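Local coordinates for fatty-acid-binding protein 1 (Arabidopsis thaliana, PDB 4DOO) that binds fatty acids, preferring saturated ones, through the chalcone-isomerase-like part of a chloroplast protein, and may take part in alpha-linolenic acid metabolism, at residues Q128-L133 and H154-A159; K55-D60 and A83-T88; V47-D52 and E193-N198; N113-F118 and D124-S129. All coordinates share one frame; numbering follows the deposited sequence.

Contact 1 of 4, residues Q128-L133 and H154-A159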
loop_
_atom_site.group_PDB
_atom_site.type_symbol
_atom_site.label_atom_id
_atom_site.label_comp_id
_atom_site.label_asym_id
_atom_site.label_seq_id
_atom_site.Cartn_x
_atom_site.Cartn_y
_atom_site.Cartn_z
ATOM N N GLN A 128 -3.983 17.897 -2.390
ATOM C CA GLN A 128 -3.346 18.573 -3.513
ATOM C C GLN A 128 -1.831 18.388 -3.484
ATOM O O GLN A 128 -1.192 18.320 -4.533
ATOM C CB GLN A 128 -3.691 20.067 -3.513
ATOM C CG GLN A 128 -3.121 20.833 -4.700
ATOM C CD GLN A 128 -3.457 20.187 -6.035
ATOM O OE1 GLN A 128 -4.626 19.961 -6.357
ATOM N NE2 GLN A 128 -2.428 19.883 -6.820
ATOM N N SER A 129 -1.255 18.306 -2.288
ATOM C CA SER A 129 0.188 18.115 -2.173
ATOM C C SER A 129 0.557 16.736 -2.713
ATOM O O SER A 129 1.666 16.526 -3.219
ATOM C CB SER A 129 0.640 18.249 -0.713
ATOM O OG SER A 129 0.091 17.230 0.103
ATOM N N PHE A 130 -0.375 15.794 -2.601
ATOM C CA PHE A 130 -0.150 14.440 -3.100
ATOM C C PHE A 130 -0.265 14.468 -4.621
ATOM O O PHE A 130 0.606 13.972 -5.334
ATOM C CB PHE A 130 -1.188 13.474 -2.521
ATOM C CG PHE A 130 -1.032 12.058 -3.003
ATOM C CD1 PHE A 130 0.114 11.327 -2.701
ATOM C CD2 PHE A 130 -2.028 11.457 -3.766
ATOM C CE1 PHE A 130 0.266 10.011 -3.154
ATOM C CE2 PHE A 130 -1.888 10.146 -4.222
ATOM C CZ PHE A 130 -0.737 9.422 -3.914
ATOM N N THR A 131 -1.348 15.061 -5.109
ATOM C CA THR A 131 -1.590 15.178 -6.543
ATOM C C THR A 131 -0.404 15.822 -7.262
ATOM O O THR A 131 0.019 15.358 -8.325
ATOM C CB THR A 131 -2.845 16.038 -6.819
ATOM O OG1 THR A 131 -3.997 15.397 -6.260
ATOM C CG2 THR A 131 -3.050 16.225 -8.324
ATOM N N SER A 132 0.126 16.894 -6.677
ATOM C CA SER A 132 1.248 17.619 -7.263
ATOM C C SER A 132 2.484 16.759 -7.498
ATOM O O SER A 132 3.336 17.104 -8.316
ATOM C CB SER A 132 1.623 18.819 -6.384
ATOM O OG SER A 132 0.564 19.759 -6.331
ATOM N N LEU A 133 2.592 15.647 -6.783
ATOM C CA LEU A 133 3.738 14.763 -6.952
ATOM C C LEU A 133 3.771 14.185 -8.366
ATOM O O LEU A 133 4.835 13.821 -8.873
ATOM C CB LEU A 133 3.687 13.619 -5.933
ATOM C CG LEU A 133 3.793 13.964 -4.442
ATOM C CD1 LEU A 133 3.682 12.683 -3.623
ATOM C CD2 LEU A 133 5.116 14.665 -4.155
ATOM N N HIS A 154 6.519 8.949 9.605
ATOM C CA HIS A 154 5.348 8.985 8.740
ATOM C C HIS A 154 5.482 9.968 7.573
ATOM O O HIS A 154 4.654 10.865 7.388
ATOM C CB HIS A 154 4.098 9.301 9.569
ATOM C CG HIS A 154 3.777 8.250 10.586
ATOM N ND1 HIS A 154 4.525 8.065 11.728
ATOM C CD2 HIS A 154 2.819 7.292 10.606
ATOM C CE1 HIS A 154 4.044 7.038 12.407
ATOM N NE2 HIS A 154 3.009 6.551 11.748
ATOM N N VAL A 155 6.544 9.789 6.793
ATOM C CA VAL A 155 6.790 10.615 5.623
ATOM C C VAL A 155 6.471 9.751 4.408
ATOM O O VAL A 155 7.034 8.667 4.253
ATOM C CB VAL A 155 8.264 11.063 5.537
ATOM C CG1 VAL A 155 8.531 11.740 4.190
ATOM C CG2 VAL A 155 8.584 12.014 6.683
ATOM N N LEU A 156 5.563 10.223 3.559
ATOM C CA LEU A 156 5.186 9.475 2.363
ATOM C C LEU A 156 6.054 9.870 1.178
ATOM O O LEU A 156 6.038 11.021 0.752
ATOM C CB LEU A 156 3.724 9.734 2.005
ATOM C CG LEU A 156 3.290 9.018 0.722
ATOM C CD1 LEU A 156 2.904 7.588 1.054
ATOM C CD2 LEU A 156 2.126 9.750 0.086
ATOM N N SER A 157 6.808 8.916 0.645
ATOM C CA SER A 157 7.662 9.186 -0.503
ATOM C C SER A 157 7.199 8.385 -1.710
ATOM O O SER A 157 6.741 7.250 -1.572
ATOM C CB SER A 157 9.115 8.841 -0.180
ATOM O OG SER A 157 9.601 9.659 0.868
ATOM N N VAL A 158 7.327 8.983 -2.887
ATOM C CA VAL A 158 6.915 8.336 -4.125
ATOM C C VAL A 158 8.026 8.307 -5.165
ATOM O O VAL A 158 8.701 9.310 -5.405
ATOM C CB VAL A 158 5.704 9.055 -4.759
ATOM C CG1 VAL A 158 5.272 8.322 -6.032
ATOM C CG2 VAL A 158 4.559 9.128 -3.761
ATOM N N ALA A 159 8.202 7.145 -5.782
ATOM C CA ALA A 159 9.198 6.966 -6.822
ATOM C C ALA A 159 8.499 6.340 -8.022
ATOM O O ALA A 159 7.703 5.406 -7.874
ATOM C CB ALA A 159 10.319 6.068 -6.332
#
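Phe-130 slants across Leu-156, and its CE1 and CD1 carbons meet the leucine methyl CD2 at 3.7 and 3.8 Å. With CG of Phe-130 anti to the backbone N (chi1 179°), a side chain that starts out along the flank of the helix brings its ring end closer to the strand. Three residues on, Leu-133 also lies aslant its partner, with CD1 3.7 Å from Val-158 CG2. That same valine methyl stands 4.4 Å from Phe-130 CE1, so it lies near both Phe-130 and Leu-133. In the chalcone-isomerase-like fold this is helix 124-131 and the residues just after it packed on strand 155-160 of the large antiparallel sheet. Leu-156 and Val-158 point toward the helix, whereas Ser-157 between them points away and hydrogen-bonds Asp-151 and Ser-167. Phe-130 belongs to the lauric acid pocket and touches the bound ligand; its ring is also in edge-to-face stacks with Phe-107 and Phe-134. Within the segment 128-133, Gln-128 O accepts bonds from Ser-132 N and Ser-132 OG, which arrive from opposite faces of the carbonyl plane.

Contact 2 of 4, residues K55-D60 and A83-T88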
loop_
_atom_site.group_PDB
_atom_site.type_symbol
_atom_site.label_atom_id
_atom_site.label_comp_id
_atom_site.label_asym_id
_atom_site.label_seq_id
_atom_site.Cartn_x
_atom_site.Cartn_y
_atom_site.Cartn_z
ATOM N N LYS A 55 8.759 -6.612 14.196
ATOM C CA LYS A 55 9.164 -7.371 15.375
ATOM C C LYS A 55 9.041 -6.527 16.640
ATOM O O LYS A 55 8.628 -7.026 17.684
ATOM C CB LYS A 55 10.607 -7.869 15.232
ATOM C CG LYS A 55 10.804 -8.900 14.141
ATOM C CD LYS A 55 12.259 -9.343 14.054
ATOM C CE LYS A 55 12.448 -10.388 12.964
ATOM N NZ LYS A 55 13.861 -10.849 12.891
ATOM N N LYS A 56 9.389 -5.249 16.547
ATOM C CA LYS A 56 9.311 -4.370 17.706
ATOM C C LYS A 56 7.865 -4.126 18.139
ATOM O O LYS A 56 7.559 -4.142 19.330
ATOM C CB LYS A 56 10.001 -3.033 17.420
ATOM C CG LYS A 56 9.955 -2.078 18.602
ATOM C CD LYS A 56 10.724 -0.798 18.345
ATOM C CE LYS A 56 10.568 0.160 19.514
ATOM N NZ LYS A 56 10.927 -0.493 20.804
ATOM N N LEU A 57 6.981 -3.906 17.170
ATOM C CA LEU A 57 5.570 -3.678 17.459
ATOM C C LEU A 57 4.991 -4.899 18.171
ATOM O O LEU A 57 4.363 -4.775 19.226
ATOM C CB LEU A 57 4.816 -3.392 16.151
ATOM C CG LEU A 57 3.304 -3.142 16.136
ATOM C CD1 LEU A 57 2.558 -4.456 16.254
ATOM C CD2 LEU A 57 2.923 -2.187 17.257
ATOM N N VAL A 58 5.216 -6.080 17.607
ATOM C CA VAL A 58 4.716 -7.309 18.210
ATOM C C VAL A 58 5.313 -7.516 19.602
ATOM O O VAL A 58 4.602 -7.845 20.549
ATOM C CB VAL A 58 5.049 -8.539 17.335
ATOM C CG1 VAL A 58 4.676 -9.814 18.065
ATOM C CG2 VAL A 58 4.295 -8.452 16.014
ATOM N N GLY A 59 6.620 -7.314 19.721
ATOM C CA GLY A 59 7.273 -7.492 21.005
ATOM C C GLY A 59 6.780 -6.533 22.073
ATOM O O GLY A 59 6.806 -6.850 23.264
ATOM N N ASP A 60 6.327 -5.356 21.657
ATOM C CA ASP A 60 5.842 -4.365 22.608
ATOM C C ASP A 60 4.357 -4.474 22.934
ATOM O O ASP A 60 3.969 -4.339 24.093
ATOM C CB ASP A 60 6.150 -2.947 22.112
ATOM C CG ASP A 60 7.644 -2.658 22.052
ATOM O OD1 ASP A 60 8.416 -3.345 22.759
ATOM O OD2 ASP A 60 8.044 -1.737 21.310
ATOM N N ALA A 83 1.417 2.075 13.790
ATOM C CA ALA A 83 2.783 2.008 14.290
ATOM C C ALA A 83 3.785 2.641 13.324
ATOM O O ALA A 83 3.517 2.784 12.129
ATOM C CB ALA A 83 3.157 0.565 14.553
ATOM N N ASP A 84 4.939 3.034 13.848
ATOM C CA ASP A 84 5.964 3.629 13.007
ATOM C C ASP A 84 6.723 2.478 12.364
ATOM O O ASP A 84 7.813 2.106 12.793
ATOM C CB ASP A 84 6.904 4.508 13.838
ATOM C CG ASP A 84 7.912 5.255 12.981
ATOM O OD1 ASP A 84 7.602 5.539 11.803
ATOM O OD2 ASP A 84 9.007 5.575 13.489
ATOM N N ILE A 85 6.110 1.904 11.337
ATOM C CA ILE A 85 6.685 0.787 10.612
ATOM C C ILE A 85 6.930 1.210 9.167
ATOM O O ILE A 85 6.010 1.659 8.481
ATOM C CB ILE A 85 5.724 -0.436 10.631
ATOM C CG1 ILE A 85 5.625 -0.991 12.054
ATOM C CG2 ILE A 85 6.208 -1.503 9.654
ATOM C CD1 ILE A 85 4.568 -2.077 12.232
ATOM N N LYS A 86 8.176 1.087 8.723
ATOM C CA LYS A 86 8.533 1.431 7.355
ATOM C C LYS A 86 7.890 0.408 6.430
ATOM O O LYS A 86 8.000 -0.799 6.650
ATOM C CB LYS A 86 10.052 1.416 7.176
ATOM C CG LYS A 86 10.754 2.571 7.883
ATOM C CD LYS A 86 12.258 2.575 7.625
ATOM C CE LYS A 86 12.950 1.362 8.220
ATOM N NZ LYS A 86 12.783 1.303 9.702
ATOM N N MET A 87 7.213 0.898 5.402
ATOM C CA MET A 87 6.556 0.021 4.454
ATOM C C MET A 87 6.691 0.535 3.033
ATOM O O MET A 87 6.982 1.714 2.801
ATOM C CB MET A 87 5.068 -0.095 4.778
ATOM C CG MET A 87 4.743 -0.574 6.179
ATOM S SD MET A 87 2.967 -0.804 6.336
ATOM C CE MET A 87 2.873 -1.743 7.872
ATOM N N THR A 88 6.466 -0.364 2.084
ATOM C CA THR A 88 6.515 -0.009 0.675
ATOM C C THR A 88 5.345 -0.676 -0.028
ATOM O O THR A 88 5.028 -1.838 0.242
ATOM C CB THR A 88 7.816 -0.495 -0.014
ATOM O OG1 THR A 88 8.940 0.209 0.519
ATOM C CG2 THR A 88 7.750 -0.236 -1.524
#
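Leu-57 of helix 51-61 packs on Ala-83 and Ile-85, joining that helix to the segment that leads from helix 76-82 into strand 87-93 of the antiparallel sheet of the chalcone-isomerase-like fold. The link bends through an inverse gamma turn centred on Asp-84, with a weak bond from Ile-85 N to Ala-83 O, and the residues flanking the bend both point their side chains at the helix. The close part is small and wholly apolar. Ala-83 CB sits against the branched end of the leucine, 3.9 Å from Leu-57 CD2 and 4.0 Å from Leu-57 CG, while the far methyl of the isoleucine, Ile-85 CD1, comes to 4.1 Å from Leu-57 CB. Ile-85 is buried and also touches Asp-53 and Val-54 of the same helix, so it meets residues spaced about a turn apart. The solvent-facing part of the helix differs: Lys-56, Gly-59 and Asp-60 are exposed and stay out of the packing. Ala-83 O accepts a hydrogen bond from Lys-150 NZ, and Lys-86 NZ forms a salt bridge with Asp-53. On the solvent side, Lys-56 NZ forms a salt bridge with Asp-60 OD2 at 3.2 Å, the oxygen offering its syn lone pair.

Contact 3 of 4, residues V47-D52 and E193-N198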
loop_
_atom_site.group_PDB
_atom_site.type_symbol
_atom_site.label_atom_id
_atom_site.label_comp_id
_atom_site.label_asym_id
_atom_site.label_seq_id
_atom_site.Cartn_x
_atom_site.Cartn_y
_atom_site.Cartn_z
ATOM N N VAL A 47 2.779 -5.515 -1.046
ATOM C CA VAL A 47 2.931 -4.766 0.195
ATOM C C VAL A 47 4.120 -5.299 0.988
ATOM O O VAL A 47 4.164 -6.483 1.330
ATOM C CB VAL A 47 1.662 -4.868 1.066
ATOM C CG1 VAL A 47 1.821 -4.007 2.314
ATOM C CG2 VAL A 47 0.439 -4.424 0.266
ATOM N N TYR A 48 5.073 -4.409 1.270
ATOM C CA TYR A 48 6.291 -4.741 2.010
ATOM C C TYR A 48 6.335 -4.042 3.369
ATOM O O TYR A 48 5.863 -2.919 3.505
ATOM C CB TYR A 48 7.532 -4.299 1.232
ATOM C CG TYR A 48 7.729 -4.957 -0.108
ATOM C CD1 TYR A 48 6.991 -4.554 -1.225
ATOM C CD2 TYR A 48 8.671 -5.968 -0.267
ATOM C CE1 TYR A 48 7.189 -5.142 -2.468
ATOM C CE2 TYR A 48 8.877 -6.568 -1.510
ATOM C CZ TYR A 48 8.136 -6.147 -2.605
ATOM O OH TYR A 48 8.335 -6.733 -3.837
ATOM N N ALA A 49 6.918 -4.709 4.358
ATOM C CA ALA A 49 7.046 -4.139 5.700
ATOM C C ALA A 49 8.435 -4.456 6.262
ATOM O O ALA A 49 8.954 -5.551 6.066
ATOM C CB ALA A 49 5.965 -4.704 6.617
ATOM N N ASP A 50 9.030 -3.488 6.951
ATOM C CA ASP A 50 10.350 -3.667 7.546
ATOM C C ASP A 50 10.259 -4.684 8.678
ATOM O O ASP A 50 9.466 -4.526 9.608
ATOM C CB ASP A 50 10.875 -2.328 8.076
ATOM C CG ASP A 50 12.230 -2.459 8.744
ATOM O OD1 ASP A 50 12.287 -2.895 9.914
ATOM O OD2 ASP A 50 13.242 -2.137 8.090
ATOM N N CYS A 51 11.076 -5.728 8.590
ATOM C CA CYS A 51 11.083 -6.802 9.577
ATOM C C CYS A 51 11.315 -6.358 11.008
ATOM O O CYS A 51 10.575 -6.750 11.910
ATOM C CB CYS A 51 12.142 -7.842 9.208
ATOM S SG CYS A 51 11.783 -8.705 7.682
ATOM N N ASP A 52 12.351 -5.553 11.225
ATOM C CA ASP A 52 12.659 -5.096 12.577
ATOM C C ASP A 52 11.527 -4.276 13.185
ATOM O O ASP A 52 11.216 -4.424 14.364
ATOM C CB ASP A 52 13.950 -4.274 12.590
ATOM C CG ASP A 52 15.169 -5.090 12.189
ATOM O OD1 ASP A 52 15.305 -6.240 12.656
ATOM O OD2 ASP A 52 15.999 -4.570 11.413
ATOM N N GLU A 193 -5.429 -10.401 3.784
ATOM C CA GLU A 193 -5.358 -11.557 4.663
ATOM C C GLU A 193 -3.951 -12.146 4.676
ATOM O O GLU A 193 -3.434 -12.508 5.734
ATOM C CB GLU A 193 -6.386 -12.607 4.237
ATOM C CG GLU A 193 -7.824 -12.108 4.371
ATOM C CD GLU A 193 -8.164 -11.688 5.796
ATOM O OE1 GLU A 193 -8.244 -12.575 6.677
ATOM O OE2 GLU A 193 -8.339 -10.474 6.042
ATOM N N ASP A 194 -3.333 -12.235 3.502
ATOM C CA ASP A 194 -1.976 -12.755 3.406
ATOM C C ASP A 194 -1.030 -11.816 4.139
ATOM O O ASP A 194 -0.115 -12.262 4.823
ATOM C CB ASP A 194 -1.538 -12.878 1.942
ATOM C CG ASP A 194 -2.211 -14.034 1.225
ATOM O OD1 ASP A 194 -2.063 -14.140 -0.015
ATOM O OD2 ASP A 194 -2.882 -14.840 1.907
ATOM N N PHE A 195 -1.249 -10.513 3.994
ATOM C CA PHE A 195 -0.388 -9.540 4.650
ATOM C C PHE A 195 -0.431 -9.696 6.165
ATOM O O PHE A 195 0.611 -9.729 6.818
ATOM C CB PHE A 195 -0.793 -8.108 4.258
ATOM C CG PHE A 195 -0.117 -7.038 5.076
ATOM C CD1 PHE A 195 -0.663 -6.620 6.287
ATOM C CD2 PHE A 195 1.074 -6.463 4.649
ATOM C CE1 PHE A 195 -0.029 -5.644 7.062
ATOM C CE2 PHE A 195 1.714 -5.486 5.418
ATOM C CZ PHE A 195 1.158 -5.079 6.623
ATOM N N LEU A 196 -1.637 -9.792 6.716
ATOM C CA LEU A 196 -1.814 -9.930 8.156
ATOM C C LEU A 196 -1.285 -11.274 8.657
ATOM O O LEU A 196 -0.681 -11.348 9.731
ATOM C CB LEU A 196 -3.292 -9.765 8.514
ATOM C CG LEU A 196 -3.865 -8.373 8.217
ATOM C CD1 LEU A 196 -5.377 -8.356 8.495
ATOM C CD2 LEU A 196 -3.150 -7.340 9.079
ATOM N N ASP A 197 -1.507 -12.329 7.879
ATOM C CA ASP A 197 -1.019 -13.652 8.252
ATOM C C ASP A 197 0.504 -13.637 8.309
ATOM O O ASP A 197 1.098 -14.114 9.274
ATOM C CB ASP A 197 -1.450 -14.727 7.241
ATOM C CG ASP A 197 -2.920 -15.116 7.362
ATOM O OD1 ASP A 197 -3.542 -14.843 8.408
ATOM O OD2 ASP A 197 -3.451 -15.722 6.403
ATOM N N ASN A 198 1.138 -13.082 7.277
ATOM C CA ASN A 198 2.594 -13.051 7.228
ATOM C C ASN A 198 3.219 -12.030 8.172
ATOM O O ASN A 198 4.338 -12.229 8.648
ATOM C CB ASN A 198 3.079 -12.834 5.784
ATOM C CG ASN A 198 2.696 -13.989 4.867
ATOM O OD1 ASN A 198 2.780 -15.157 5.262
ATOM N ND2 ASN A 198 2.277 -13.673 3.642
#
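With chi1 at 170°, Phe-195 holds CG anti to its own backbone N and swings its ring off helix 189-202 toward the sheet, where Val-47, with CG1 likewise anti to N (chi1 -177°), presents that methyl to it. The contact seats the C-terminal helix of this chalcone-isomerase-like domain on strand 39-50 of the antiparallel sheet. The two side chains meet at about a right angle. Val-47 CG1 lies 3.4 Å from Phe-195 CE2 and 3.5 Å from Phe-195 CD2, a close contact for a methyl against ring carbons, and Val-47 CB follows at 4.0 Å from Phe-195 CD2. Two residues along the strand, where the alternation of side chains brings the same face round again, Ala-49 CB makes a looser approach, 4.5 Å from Phe-195 CE2. Tyr-48 between them points away and hydrogen-bonds Pro-15 O through its hydroxyl. The ring is buried further by Met-87, Leu-80 and Ile-182, from the neighbouring strand and two other helices. Glu-193 and Asp-197 of the same helix as Phe-195 both form salt bridges with Arg-71. Where the strand gives way to helix 51-61, Asp-50 occupies the N-cap position and its OD1 accepts a hydrogen bond from Asp-53 N.

Contact 4 of 4, residues N113-F118 and D124-S129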
loop_
_atom_site.group_PDB
_atom_site.type_symbol
_atom_site.label_atom_id
_atom_site.label_comp_id
_atom_site.label_asym_id
_atom_site.label_seq_id
_atom_site.Cartn_x
_atom_site.Cartn_y
_atom_site.Cartn_z
ATOM N N ASN A 113 -11.499 9.894 -0.269
ATOM C CA ASN A 113 -12.482 9.194 0.556
ATOM C C ASN A 113 -11.867 8.833 1.906
ATOM O O ASN A 113 -12.504 8.971 2.954
ATOM C CB ASN A 113 -12.962 7.920 -0.169
ATOM C CG ASN A 113 -13.817 7.003 0.716
ATOM O OD1 ASN A 113 -13.306 6.309 1.604
ATOM N ND2 ASN A 113 -15.126 6.993 0.469
ATOM N N ARG A 114 -10.616 8.387 1.880
ATOM C CA ARG A 114 -9.934 7.998 3.106
ATOM C C ARG A 114 -9.502 9.179 3.965
ATOM O O ARG A 114 -9.578 9.113 5.194
ATOM C CB ARG A 114 -8.737 7.103 2.776
ATOM C CG ARG A 114 -9.128 5.720 2.253
ATOM C CD ARG A 114 -9.971 4.954 3.270
ATOM N NE ARG A 114 -10.193 3.558 2.896
ATOM C CZ ARG A 114 -11.003 3.153 1.924
ATOM N NH1 ARG A 114 -11.685 4.034 1.205
ATOM N NH2 ARG A 114 -11.137 1.859 1.672
ATOM N N LEU A 115 -9.062 10.262 3.330
ATOM C CA LEU A 115 -8.643 11.446 4.065
ATOM C C LEU A 115 -9.784 12.042 4.889
ATOM O O LEU A 115 -9.576 12.468 6.024
ATOM C CB LEU A 115 -8.091 12.508 3.109
ATOM C CG LEU A 115 -6.724 12.215 2.494
ATOM C CD1 LEU A 115 -6.342 13.324 1.527
ATOM C CD2 LEU A 115 -5.686 12.089 3.604
ATOM N N LYS A 116 -10.987 12.075 4.324
ATOM C CA LYS A 116 -12.129 12.625 5.051
ATOM C C LYS A 116 -12.603 11.630 6.101
ATOM O O LYS A 116 -13.245 12.002 7.084
ATOM C CB LYS A 116 -13.291 12.935 4.106
ATOM C CG LYS A 116 -14.447 13.622 4.817
ATOM C CD LYS A 116 -15.731 13.592 4.013
ATOM C CE LYS A 116 -16.866 14.212 4.814
ATOM N NZ LYS A 116 -18.188 14.005 4.166
ATOM N N LYS A 117 -12.284 10.361 5.882
ATOM C CA LYS A 117 -12.674 9.302 6.798
ATOM C C LYS A 117 -11.846 9.368 8.076
ATOM O O LYS A 117 -12.348 9.087 9.162
ATOM C CB LYS A 117 -12.465 7.940 6.138
ATOM C CG LYS A 117 -13.143 6.783 6.844
ATOM C CD LYS A 117 -14.469 6.434 6.180
ATOM C CE LYS A 117 -14.252 5.927 4.759
ATOM N NZ LYS A 117 -15.520 5.482 4.113
ATOM N N PHE A 118 -10.580 9.752 7.940
ATOM C CA PHE A 118 -9.671 9.818 9.079
ATOM C C PHE A 118 -9.251 11.212 9.540
ATOM O O PHE A 118 -8.808 11.377 10.674
ATOM C CB PHE A 118 -8.407 9.016 8.762
ATOM C CG PHE A 118 -8.655 7.549 8.539
ATOM C CD1 PHE A 118 -7.830 6.817 7.693
ATOM C CD2 PHE A 118 -9.702 6.896 9.186
ATOM C CE1 PHE A 118 -8.045 5.452 7.490
ATOM C CE2 PHE A 118 -9.924 5.532 8.992
ATOM C CZ PHE A 118 -9.094 4.810 8.142
ATOM N N ASP A 124 -8.251 19.305 1.550
ATOM C CA ASP A 124 -8.067 19.629 0.145
ATOM C C ASP A 124 -6.606 19.936 -0.164
ATOM O O ASP A 124 -6.071 19.439 -1.150
ATOM C CB ASP A 124 -8.942 20.824 -0.225
ATOM C CG ASP A 124 -10.405 20.588 0.091
ATOM O OD1 ASP A 124 -10.980 19.618 -0.446
ATOM O OD2 ASP A 124 -10.987 21.377 0.864
ATOM N N GLU A 125 -5.964 20.751 0.672
ATOM C CA GLU A 125 -4.568 21.108 0.437
ATOM C C GLU A 125 -3.653 19.905 0.581
ATOM O O GLU A 125 -2.678 19.760 -0.154
ATOM C CB GLU A 125 -4.118 22.227 1.387
ATOM C CG GLU A 125 -4.920 23.520 1.246
ATOM C CD GLU A 125 -4.270 24.708 1.939
ATOM O OE1 GLU A 125 -4.865 25.809 1.920
ATOM O OE2 GLU A 125 -3.162 24.541 2.495
ATOM N N LEU A 126 -3.966 19.042 1.538
ATOM C CA LEU A 126 -3.170 17.844 1.751
ATOM C C LEU A 126 -3.277 16.972 0.505
ATOM O O LEU A 126 -2.265 16.517 -0.034
ATOM C CB LEU A 126 -3.680 17.078 2.978
ATOM C CG LEU A 126 -2.952 15.761 3.270
ATOM C CD1 LEU A 126 -1.457 16.028 3.397
ATOM C CD2 LEU A 126 -3.505 15.138 4.545
ATOM N N LEU A 127 -4.505 16.753 0.044
ATOM C CA LEU A 127 -4.738 15.944 -1.149
ATOM C C LEU A 127 -4.057 16.570 -2.358
ATOM O O LEU A 127 -3.603 15.862 -3.249
ATOM C CB LEU A 127 -6.239 15.796 -1.428
ATOM C CG LEU A 127 -6.615 14.962 -2.665
ATOM C CD1 LEU A 127 -6.080 13.539 -2.522
ATOM C CD2 LEU A 127 -8.129 14.942 -2.834
ATOM N N GLN A 128 -3.983 17.897 -2.390
ATOM C CA GLN A 128 -3.346 18.573 -3.513
ATOM C C GLN A 128 -1.831 18.388 -3.484
ATOM O O GLN A 128 -1.192 18.320 -4.533
ATOM C CB GLN A 128 -3.691 20.067 -3.513
ATOM C CG GLN A 128 -3.121 20.833 -4.700
ATOM C CD GLN A 128 -3.457 20.187 -6.035
ATOM O OE1 GLN A 128 -4.626 19.961 -6.357
ATOM N NE2 GLN A 128 -2.428 19.883 -6.820
ATOM N N SER A 129 -1.255 18.306 -2.288
ATOM C CA SER A 129 0.188 18.115 -2.173
ATOM C C SER A 129 0.557 16.736 -2.713
ATOM O O SER A 129 1.666 16.526 -3.219
ATOM C CB SER A 129 0.640 18.249 -0.713
ATOM O OG SER A 129 0.091 17.230 0.103
#
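Leu-115 points at Leu-126 and Leu-127, and its side chain can be followed outward step by step. From CB, which heads toward the opposing helix, CG runs anti to the carbonyl carbon and beside the backbone N (chi1 -72°), which carries the fork toward the other helix. There the two methyls part company. CD1 of Leu-115 goes to Leu-127, lying 3.9 Å from its CB and 4.1 Å from its CD1, and so rests on the root of that side chain as well as on one branch. Leu-115 CD2 turns to Leu-126 and meets it methyl to methyl, 3.9 Å from Leu-126 CD2. One leucine thus engages two consecutive residues. Helices 100-118 and 124-131 are joined by a short loop, and this pairing packs two consecutive helices of the chalcone-isomerase-like fold against each other; the nearest backbones are those of Leu-115 and Leu-127, with CA atoms 7.9 Å apart. Helix 171-182 borders Leu-115 through Ser-176 and Leu-126 through Leu-172. The neighbouring Arg-114 reaches the same helix through a salt bridge from NE to Asp-179 OD1, and the ring of Phe-118 takes part in a cation-pi interaction with Arg-175.

In the fold
Helix 124-131 serves contacts 1 and 4, whose centres are 12 Å apart: one end is held by helix 100-118, the other lies on the sheet beside the ligand. Contact 1 is nearest the pocket, with the Phe-130 side chain about 4 Å from a bound lauric acid; the side chain of Leu-127 in contact 4 is about 9 Å from a bound lauric acid, and that of Val-47 in contact 3 about 12 Å. Contacts 2 and 3, centred 10 Å apart, share helix 51-61 and are joined through adjacent strands, Thr-88 O lying 2.8 Å from Tyr-48 N in a probable hydrogen bond. Contacts 1 and 3 lie on opposite sides of the chain's centre, while His-154 brings contact 1 into packing contact with Ala-83 and Asp-84 of contact 2.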